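DNMT2 (Spodoptera frugiperda, PDB 4H0N) probably methylates cytosine 38 in the anticodon loop of tRNA(Asp), and cytosine in DNA, with S-adenosyl-L-methionine as methyl donor. Local coordinates at residues 143-148 / 160-165. The protein carries 3 engineered substitutions. Residues are numbered along the deposited sequence; the frame is centred on the assembly and turned at random.
Sequences YQEFLL and LRYYCT
The E145 carboxylate meets the Y162 ring at its hydroxyl-bearing edge, CD lying in the ring plane and the two planes standing almost perpendicular, 88° apart. On the other face of the sheet the F146 ring receives the T165 hydroxyl at its edge and in its plane, with CE1 3.4 Å from OG1, while L148 CB approaches the Y163 ring obliquely at CE2. These pairs belong to the antiparallel hairpin formed by strands 141-148 and 161-168, which ends the sheet of the class I methyltransferase fold, with 141-148 as one of its two edge strands. Backbone hydrogen bonds are exchanged in both directions at Q144-T165, F146-Y163 and L148-R161; F146 N reaches Y163 O at 2.7 Å.

The Y162 side chain extends over the strands toward E145 because chi1 of 167° sets CG opposite the backbone N, and its OH donates to E145 OE2, though the modelled length of this bond is doubtful. The same carboxylate oxygen forms a salt bridge with R129 of helix 127-138, which covers this face, and the rings of F123 and Y162 meet edge-to-face. A phenylalanine in place of Y162 would probably leave E145 OE2 without its hydroxyl donor across the hairpin.

L147 adds an apolar contact here, CD2 lying 4.1 Å from Y162 CB. On the face that carries F146, the F146 and Y163 side chains cross at about a right angle, their CB atoms 4.0 Å apart, and both rest on L327 of helix 321-332. This helix also receives L148 and T165, so the hairpin is sandwiched between two helices. At the T165 end, Q144 O accepts T165 N at 3.0 Å, in the carbonyl plane, and a second, weak bond from T165 OG1 at 3.5 Å.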
loop_
_atom_site.group_PDB
_atom_site.type_symbol
_atom_site.label_atom_id
_atom_site.label_comp_id
_atom_site.label_asym_id
_atom_site.label_seq_id
_atom_site.Cartn_x
_atom_site.Cartn_y
_atom_site.Cartn_z
ATOM N N TYR A 143 -0.310 22.454 -2.213
ATOM C CA TYR A 143 0.058 21.064 -1.958
ATOM C C TYR A 143 1.283 20.871 -1.072
ATOM O O TYR A 143 2.080 21.783 -0.866
ATOM C CB TYR A 143 0.314 20.368 -3.291
ATOM C CG TYR A 143 1.461 20.981 -4.061
ATOM C CD1 TYR A 143 2.744 20.467 -3.955
ATOM C CD2 TYR A 143 1.264 22.089 -4.880
ATOM C CE1 TYR A 143 3.797 21.028 -4.650
ATOM C CE2 TYR A 143 2.313 22.656 -5.582
ATOM C CZ TYR A 143 3.577 22.120 -5.462
ATOM O OH TYR A 143 4.628 22.673 -6.150
ATOM N N GLN A 144 1.421 19.657 -0.562
ATOM C CA GLN A 144 2.658 19.214 0.044
ATOM C C GLN A 144 2.987 17.798 -0.436
ATOM O O GLN A 144 2.119 16.920 -0.445
ATOM C CB GLN A 144 2.547 19.239 1.562
ATOM C CG GLN A 144 3.809 18.787 2.258
ATOM C CD GLN A 144 4.977 19.718 2.002
ATOM O OE1 GLN A 144 5.064 20.798 2.590
ATOM N NE2 GLN A 144 5.887 19.304 1.126
ATOM N N GLU A 145 4.232 17.586 -0.854
ATOM C CA GLU A 145 4.707 16.251 -1.197
ATOM C C GLU A 145 5.425 15.605 -0.018
ATOM O O GLU A 145 6.147 16.270 0.720
ATOM C CB GLU A 145 5.653 16.308 -2.392
ATOM C CG GLU A 145 5.025 16.838 -3.659
ATOM C CD GLU A 145 5.955 16.735 -4.848
ATOM O OE1 GLU A 145 7.082 17.271 -4.772
ATOM O OE2 GLU A 145 5.563 16.109 -5.856
ATOM N N PHE A 146 5.228 14.302 0.155
ATOM C CA PHE A 146 5.896 13.568 1.223
ATOM C C PHE A 146 6.630 12.350 0.677
ATOM O O PHE A 146 6.307 11.840 -0.392
ATOM C CB PHE A 146 4.889 13.074 2.260
ATOM C CG PHE A 146 4.085 14.161 2.919
ATOM C CD1 PHE A 146 2.914 14.621 2.342
ATOM C CD2 PHE A 146 4.472 14.687 4.141
ATOM C CE1 PHE A 146 2.163 15.600 2.958
ATOM C CE2 PHE A 146 3.726 15.665 4.761
ATOM C CZ PHE A 146 2.571 16.118 4.172
ATOM N N LEU A 147 7.622 11.892 1.431
ATOM C CA LEU A 147 8.209 10.574 1.234
ATOM C C LEU A 147 8.242 9.890 2.597
ATOM O O LEU A 147 9.174 10.074 3.385
ATOM C CB LEU A 147 9.611 10.667 0.629
ATOM C CG LEU A 147 9.707 10.781 -0.895
ATOM C CD1 LEU A 147 11.149 10.992 -1.335
ATOM C CD2 LEU A 147 9.115 9.551 -1.583
ATOM N N LEU A 148 7.203 9.108 2.871
ATOM C CA LEU A 148 7.004 8.531 4.186
ATOM C C LEU A 148 7.137 7.026 4.212
ATOM O O LEU A 148 6.769 6.319 3.269
ATOM C CB LEU A 148 5.633 8.901 4.721
ATOM C CG LEU A 148 5.417 10.392 4.921
ATOM C CD1 LEU A 148 4.029 10.631 5.467
ATOM C CD2 LEU A 148 6.471 10.951 5.859
ATOM N N LEU A 160 8.358 2.650 1.964
ATOM C CA LEU A 160 8.649 3.975 1.456
ATOM C C LEU A 160 7.760 4.290 0.251
ATOM O O LEU A 160 7.786 3.586 -0.761
ATOM C CB LEU A 160 10.130 4.067 1.086
ATOM C CG LEU A 160 10.685 5.449 0.745
ATOM C CD1 LEU A 160 10.303 6.479 1.811
ATOM C CD2 LEU A 160 12.188 5.373 0.584
ATOM N N ARG A 161 6.963 5.345 0.382
ATOM C CA ARG A 161 6.019 5.745 -0.651
ATOM C C ARG A 161 5.989 7.263 -0.823
ATOM O O ARG A 161 6.302 8.020 0.102
ATOM C CB ARG A 161 4.616 5.260 -0.300
ATOM C CG ARG A 161 4.450 3.760 -0.297
ATOM C CD ARG A 161 4.729 3.209 -1.673
ATOM N NE ARG A 161 4.099 1.911 -1.891
ATOM C CZ ARG A 161 4.697 0.743 -1.676
ATOM N NH1 ARG A 161 5.943 0.703 -1.225
ATOM N NH2 ARG A 161 4.046 -0.389 -1.913
ATOM N N TYR A 162 5.605 7.696 -2.017
ATOM C CA TYR A 162 5.397 9.104 -2.308
ATOM C C TYR A 162 3.970 9.476 -1.950
ATOM O O TYR A 162 3.044 8.702 -2.191
ATOM C CB TYR A 162 5.640 9.369 -3.793
ATOM C CG TYR A 162 5.167 10.721 -4.273
ATOM C CD1 TYR A 162 6.019 11.819 -4.273
ATOM C CD2 TYR A 162 3.866 10.901 -4.736
ATOM C CE1 TYR A 162 5.587 13.057 -4.719
ATOM C CE2 TYR A 162 3.427 12.130 -5.175
ATOM C CZ TYR A 162 4.289 13.203 -5.170
ATOM O OH TYR A 162 3.843 14.426 -5.612
ATOM N N TYR A 163 3.790 10.669 -1.390
ATOM C CA TYR A 163 2.452 11.185 -1.122
ATOM C C TYR A 163 2.323 12.643 -1.513
ATOM O O TYR A 163 3.273 13.417 -1.404
ATOM C CB TYR A 163 2.087 11.041 0.350
ATOM C CG TYR A 163 2.029 9.616 0.828
ATOM C CD1 TYR A 163 0.865 8.868 0.698
ATOM C CD2 TYR A 163 3.138 9.014 1.414
ATOM C CE1 TYR A 163 0.806 7.562 1.145
ATOM C CE2 TYR A 163 3.090 7.707 1.857
ATOM C CZ TYR A 163 1.921 6.989 1.722
ATOM O OH TYR A 163 1.862 5.690 2.163
ATOM N N CYS A 164 1.131 13.010 -1.963
ATOM C CA CYS A 164 0.821 14.397 -2.238
ATOM C C CYS A 164 -0.544 14.747 -1.656
ATOM O O CYS A 164 -1.554 14.136 -2.009
ATOM C CB CYS A 164 0.839 14.655 -3.745
ATOM S SG CYS A 164 0.475 16.368 -4.186
ATOM N N THR A 165 -0.567 15.707 -0.740
ATOM C CA THR A 165 -1.827 16.239 -0.236
ATOM C C THR A 165 -2.104 17.566 -0.934
ATOM O O THR A 165 -1.467 18.574 -0.638
ATOM C CB THR A 165 -1.809 16.425 1.293
ATOM O OG1 THR A 165 -0.592 17.070 1.686
ATOM C CG2 THR A 165 -1.902 15.079 1.994
#